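PDB 4L9P: CaaX farnesyltransferase beta subunit Ram1 from Aspergillus fumigatus, which probably catalyses, together with an alpha subunit, the zinc-dependent transfer of farnesyl from farnesyl diphosphate to the cysteine of C-terminal CaaX sequences, the beta subunit binding the peptide. Local coordinates for residues B[157-162]-B[211-216]; B[163-168]-B[436-441]. All blocks are in the same frame, centred on the assembly; numbering follows the deposited sequence.

Overall arrangement
Both interactions use helix 151-164, at successive parts of its length, and their centres lie about 11 Å apart. Interaction 1 joins its 157-162 part to the end of helix 200-213. Interaction 2 joins the last turn and the following bend to helix 431-444. The two contacts touch: L162 O and E167 N are 2.9 Å apart, a probable hydrogen bond, and G161 CA packs 4.1 Å from L438 CD1. W157 meets Y436, with its NE1 3.5 Å from CE2 of that ring. The side chains of A160 and T439 each lie about 12 Å from the bound FII. That of T439 is about 12 Å from zinc and about 9 Å from that of C367, a zinc ligand.

Interaction 1. Residues B[157-162]-B[211-216]; sequences WALAGL and AMVGGE
In the alpha-alpha toroid of the prenyltransferase beta subunit, L159 and A160 of helix 151-164 pack against M212 and V213, the last residues of helix 200-213. The backbones come closest at L159 and M212, whose CA atoms are 7.3 Å apart. M212 and L159 make the larger part of the contact. The M212 chain runs out extended through chi2 (-176°) and then bends at chi3 (-80°). The bend places the sulfur and the methyl against the backbone of the other helix. SD lies 3.6 Å from A160 CA, and it is nearer to this backbone carbon than to A160 CB, at 4.2 Å. The methyl CE sits 3.7 Å from both L159 CB and A160 N. The thioether therefore fits against the short A160, where little side chain stands between it and the helix backbone. L159 adds a second, looser touch from its tip: CD1 approaches V213 CG1 at 4.1 Å, and the two side chains cross obliquely. All four residues are buried. The side-chain contacts are apolar, and the thioether also lies against the backbone N of A160.

Other parts of the chain close around this pair. M212 also touches I500 of a loop and Y156 of helix 151-164, while A160 packs on C435 of helix 431-444. The helix carrying M212 stops right after V213. G214 leaves it with positive phi, and G215 takes the N-cap position of helix 216-221. The carbonyl O of V213 is bound by R173 NE. W157 faces away from M212, and its ring meets that of W153, a residue of the FII pocket, nearly parallel to it. Such side-by-side packing is consistent with successive inner helices of an alpha-alpha toroid.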
loop_
_atom_site.group_PDB
_atom_site.type_symbol
_atom_site.label_atom_id
_atom_site.label_comp_id
_atom_site.label_asym_id
_atom_site.label_seq_id
_atom_site.Cartn_x
_atom_site.Cartn_y
_atom_site.Cartn_z
ATOM N N TRP B 157 15.590 -3.220 -2.477
ATOM C CA TRP B 157 14.871 -4.104 -3.428
ATOM C C TRP B 157 15.823 -5.127 -4.012
ATOM O O TRP B 157 15.471 -6.323 -4.205
ATOM C CB TRP B 157 14.282 -3.282 -4.610
ATOM C CG TRP B 157 13.185 -2.343 -4.138
ATOM C CD1 TRP B 157 12.237 -2.596 -3.179
ATOM C CD2 TRP B 157 12.893 -1.053 -4.666
ATOM N NE1 TRP B 157 11.418 -1.487 -3.037
ATOM C CE2 TRP B 157 11.801 -0.537 -3.939
ATOM C CE3 TRP B 157 13.491 -0.259 -5.676
ATOM C CZ2 TRP B 157 11.277 0.746 -4.185
ATOM C CZ3 TRP B 157 12.959 1.026 -5.928
ATOM C CH2 TRP B 157 11.867 1.491 -5.173
ATOM N N ALA B 158 17.045 -4.701 -4.350
ATOM C CA ALA B 158 18.026 -5.642 -4.949
ATOM C C ALA B 158 18.477 -6.661 -3.894
ATOM O O ALA B 158 18.531 -7.866 -4.199
ATOM C CB ALA B 158 19.206 -4.863 -5.516
ATOM N N LEU B 159 18.821 -6.228 -2.669
ATOM C CA LEU B 159 19.257 -7.230 -1.673
ATOM C C LEU B 159 18.123 -8.209 -1.354
ATOM O O LEU B 159 18.386 -9.410 -1.192
ATOM C CB LEU B 159 19.706 -6.538 -0.386
ATOM C CG LEU B 159 20.986 -5.724 -0.525
ATOM C CD1 LEU B 159 21.208 -4.931 0.776
ATOM C CD2 LEU B 159 22.198 -6.682 -0.844
ATOM N N ALA B 160 16.912 -7.711 -1.203
ATOM C CA ALA B 160 15.782 -8.583 -0.920
ATOM C C ALA B 160 15.585 -9.606 -2.050
ATOM O O ALA B 160 15.428 -10.808 -1.766
ATOM C CB ALA B 160 14.485 -7.744 -0.765
ATOM N N GLY B 161 15.626 -9.185 -3.323
ATOM C CA GLY B 161 15.505 -10.154 -4.424
ATOM C C GLY B 161 16.625 -11.186 -4.429
ATOM O O GLY B 161 16.369 -12.362 -4.636
ATOM N N LEU B 162 17.848 -10.724 -4.198
ATOM C CA LEU B 162 18.980 -11.664 -4.113
ATOM C C LEU B 162 18.802 -12.651 -2.959
ATOM O O LEU B 162 19.093 -13.858 -3.104
ATOM C CB LEU B 162 20.283 -10.890 -3.945
ATOM C CG LEU B 162 20.648 -10.029 -5.157
ATOM C CD1 LEU B 162 21.860 -9.084 -4.796
ATOM C CD2 LEU B 162 20.952 -10.878 -6.389
ATOM N N ALA B 211 19.884 -5.182 8.058
ATOM C CA ALA B 211 19.502 -6.461 8.638
ATOM C C ALA B 211 19.900 -7.612 7.714
ATOM O O ALA B 211 20.378 -8.660 8.160
ATOM C CB ALA B 211 17.984 -6.502 8.942
ATOM N N MET B 212 19.686 -7.437 6.422
ATOM C CA MET B 212 19.973 -8.545 5.478
ATOM C C MET B 212 21.477 -8.805 5.399
ATOM O O MET B 212 21.909 -9.971 5.407
ATOM C CB MET B 212 19.387 -8.286 4.053
ATOM C CG MET B 212 17.937 -8.530 4.015
ATOM S SD MET B 212 17.232 -8.342 2.356
ATOM C CE MET B 212 17.097 -6.507 2.289
ATOM N N VAL B 213 22.312 -7.770 5.352
ATOM C CA VAL B 213 23.753 -8.053 5.277
ATOM C C VAL B 213 24.311 -8.486 6.605
ATOM O O VAL B 213 25.285 -9.269 6.655
ATOM C CB VAL B 213 24.601 -6.865 4.634
ATOM C CG1 VAL B 213 24.110 -6.514 3.224
ATOM C CG2 VAL B 213 24.617 -5.595 5.522
ATOM N N GLY B 214 23.733 -7.995 7.698
ATOM C CA GLY B 214 24.159 -8.397 9.044
ATOM C C GLY B 214 25.512 -7.858 9.450
ATOM O O GLY B 214 26.125 -7.024 8.752
ATOM N N GLY B 215 25.952 -8.315 10.621
ATOM C CA GLY B 215 27.267 -8.012 11.151
ATOM C C GLY B 215 27.236 -6.825 12.082
ATOM O O GLY B 215 26.528 -5.843 11.854
ATOM N N GLU B 216 28.104 -6.866 13.102
ATOM C CA GLU B 216 28.154 -5.803 14.096
ATOM C C GLU B 216 28.515 -4.434 13.504
ATOM O O GLU B 216 27.973 -3.406 13.932
ATOM C CB GLU B 216 29.154 -6.196 15.207
ATOM C CG GLU B 216 29.343 -5.212 16.313
ATOM C CD GLU B 216 30.321 -5.739 17.381
ATOM O OE1 GLU B 216 30.742 -6.928 17.280
ATOM O OE2 GLU B 216 30.659 -4.973 18.323
#

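Interaction 2. Residues B[163-168]-B[436-441]; sequences CLLGED and YALTGL
L164 has CG anti to its carbonyl carbon (chi1 -76°), which sends the leucine fork toward L438 and T439 of helix 431-444. T439 holds OG1 beside its own backbone N (chi1 -68°), where it bonds to C435 O one turn back. The hydroxyl is thus engaged within its own helix. L164 CD1 comes to 3.4 Å from T439 OG1 as a nonpolar neighbour, and the same methyl sits 3.7 Å from L438 CB. One branch of L164 therefore fills the angle between two consecutive residues of the other helix. Its second branch, CD2, is farther off, 4.2 Å from L438 O. L165 and L438 meet through their CD1 methyls at 4.0 Å, with their side chains at about a right angle. The CA atoms of L164 and L438 are 6.9 Å apart. At this spacing L164 CD1 reaches the opposing backbone, 3.7 Å from T439 N.

Helix 151-164 ends here in a Schellman motif. G166 has positive phi, and its N bonds to C163 O at 2.9 Å. E167 N reaches back to L162 O, probably as the second bond. This turn carries the chain away from helix 431-444. L165 also packs on H129, L130 and L133 of helix 126-135, and its carbonyl O is bound by R126 NH2. L164 touches F494 as well. Y436 points away from this contact and joins an aromatic group with Y432, W371 and H370. Helix 431-444 also supplies the zinc ligand H433. An early and a late helix meet here, which probably closes the barrel of the alpha-alpha toroid.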
loop_
_atom_site.group_PDB
_atom_site.type_symbol
_atom_site.label_atom_id
_atom_site.label_comp_id
_atom_site.label_asym_id
_atom_site.label_seq_id
_atom_site.Cartn_x
_atom_site.Cartn_y
_atom_site.Cartn_z
ATOM N N CYS B 163 18.392 -12.186 -1.774
ATOM C CA CYS B 163 18.091 -13.094 -0.650
ATOM C C CYS B 163 16.996 -14.084 -1.000
ATOM O O CYS B 163 17.181 -15.301 -0.763
ATOM C CB CYS B 163 17.688 -12.345 0.634
ATOM S SG CYS B 163 19.002 -11.469 1.437
ATOM N N LEU B 164 15.899 -13.633 -1.586
ATOM C CA LEU B 164 14.828 -14.550 -1.971
ATOM C C LEU B 164 15.344 -15.674 -2.876
ATOM O O LEU B 164 15.001 -16.821 -2.712
ATOM C CB LEU B 164 13.732 -13.740 -2.687
ATOM C CG LEU B 164 12.903 -12.931 -1.659
ATOM C CD1 LEU B 164 12.203 -11.769 -2.422
ATOM C CD2 LEU B 164 11.840 -13.808 -1.032
ATOM N N LEU B 165 16.183 -15.294 -3.830
ATOM C CA LEU B 165 16.747 -16.244 -4.788
ATOM C C LEU B 165 17.875 -17.103 -4.199
ATOM O O LEU B 165 18.423 -17.946 -4.922
ATOM C CB LEU B 165 17.275 -15.474 -6.002
ATOM C CG LEU B 165 16.135 -14.980 -6.895
ATOM C CD1 LEU B 165 16.643 -13.889 -7.810
ATOM C CD2 LEU B 165 15.499 -16.135 -7.756
ATOM N N GLY B 166 18.211 -16.905 -2.930
ATOM C CA GLY B 166 19.122 -17.833 -2.260
ATOM C C GLY B 166 20.552 -17.399 -2.246
ATOM O O GLY B 166 21.431 -18.248 -1.922
ATOM N N GLU B 167 20.847 -16.139 -2.585
ATOM C CA GLU B 167 22.214 -15.634 -2.465
ATOM C C GLU B 167 22.593 -15.306 -1.042
ATOM O O GLU B 167 21.736 -14.914 -0.213
ATOM C CB GLU B 167 22.468 -14.403 -3.318
ATOM C CG GLU B 167 22.099 -14.616 -4.774
ATOM C CD GLU B 167 23.096 -15.501 -5.473
ATOM O OE1 GLU B 167 24.137 -14.981 -5.957
ATOM O OE2 GLU B 167 22.865 -16.744 -5.537
ATOM N N ASP B 168 23.899 -15.400 -0.780
ATOM C CA ASP B 168 24.434 -14.937 0.490
ATOM C C ASP B 168 24.838 -13.488 0.220
ATOM O O ASP B 168 25.679 -13.267 -0.606
ATOM C CB ASP B 168 25.692 -15.767 0.826
ATOM C CG ASP B 168 26.415 -15.292 2.042
ATOM O OD1 ASP B 168 26.092 -14.267 2.646
ATOM O OD2 ASP B 168 27.383 -15.973 2.399
ATOM N N TYR B 436 9.162 -7.333 -5.363
ATOM C CA TYR B 436 7.856 -7.658 -4.794
ATOM C C TYR B 436 7.139 -8.820 -5.497
ATOM O O TYR B 436 6.407 -9.547 -4.820
ATOM C CB TYR B 436 6.972 -6.400 -4.674
ATOM C CG TYR B 436 7.543 -5.488 -3.588
ATOM C CD1 TYR B 436 7.740 -5.938 -2.263
ATOM C CD2 TYR B 436 7.915 -4.176 -3.890
ATOM C CE1 TYR B 436 8.219 -5.112 -1.252
ATOM C CE2 TYR B 436 8.411 -3.356 -2.902
ATOM C CZ TYR B 436 8.570 -3.786 -1.594
ATOM O OH TYR B 436 9.082 -2.959 -0.605
ATOM N N ALA B 437 7.401 -9.053 -6.792
ATOM C CA ALA B 437 6.867 -10.285 -7.402
ATOM C C ALA B 437 7.551 -11.512 -6.788
ATOM O O ALA B 437 6.860 -12.492 -6.490
ATOM C CB ALA B 437 7.075 -10.287 -8.896
ATOM N N LEU B 438 8.865 -11.441 -6.542
ATOM C CA LEU B 438 9.546 -12.566 -5.887
ATOM C C LEU B 438 9.039 -12.759 -4.470
ATOM O O LEU B 438 8.867 -13.871 -3.996
ATOM C CB LEU B 438 11.059 -12.374 -5.910
ATOM C CG LEU B 438 11.690 -12.473 -7.319
ATOM C CD1 LEU B 438 13.149 -12.014 -7.194
ATOM C CD2 LEU B 438 11.642 -13.904 -7.851
ATOM N N THR B 439 8.789 -11.653 -3.764
ATOM C CA THR B 439 8.330 -11.734 -2.375
ATOM C C THR B 439 6.978 -12.467 -2.341
ATOM O O THR B 439 6.737 -13.372 -1.532
ATOM C CB THR B 439 8.212 -10.321 -1.776
ATOM O OG1 THR B 439 9.518 -9.750 -1.640
ATOM C CG2 THR B 439 7.603 -10.392 -0.403
ATOM N N GLY B 440 6.066 -12.105 -3.246
ATOM C CA GLY B 440 4.783 -12.781 -3.329
ATOM C C GLY B 440 4.879 -14.243 -3.737
ATOM O O GLY B 440 4.131 -15.053 -3.189
ATOM N N LEU B 441 5.786 -14.575 -4.667
ATOM C CA LEU B 441 5.974 -15.971 -5.010
ATOM C C LEU B 441 6.446 -16.734 -3.760
ATOM O O LEU B 441 6.011 -17.863 -3.504
ATOM C CB LEU B 441 6.983 -16.048 -6.137
ATOM C CG LEU B 441 7.219 -17.536 -6.608
ATOM C CD1 LEU B 441 5.932 -18.265 -7.085
ATOM C CD2 LEU B 441 8.278 -17.458 -7.736
#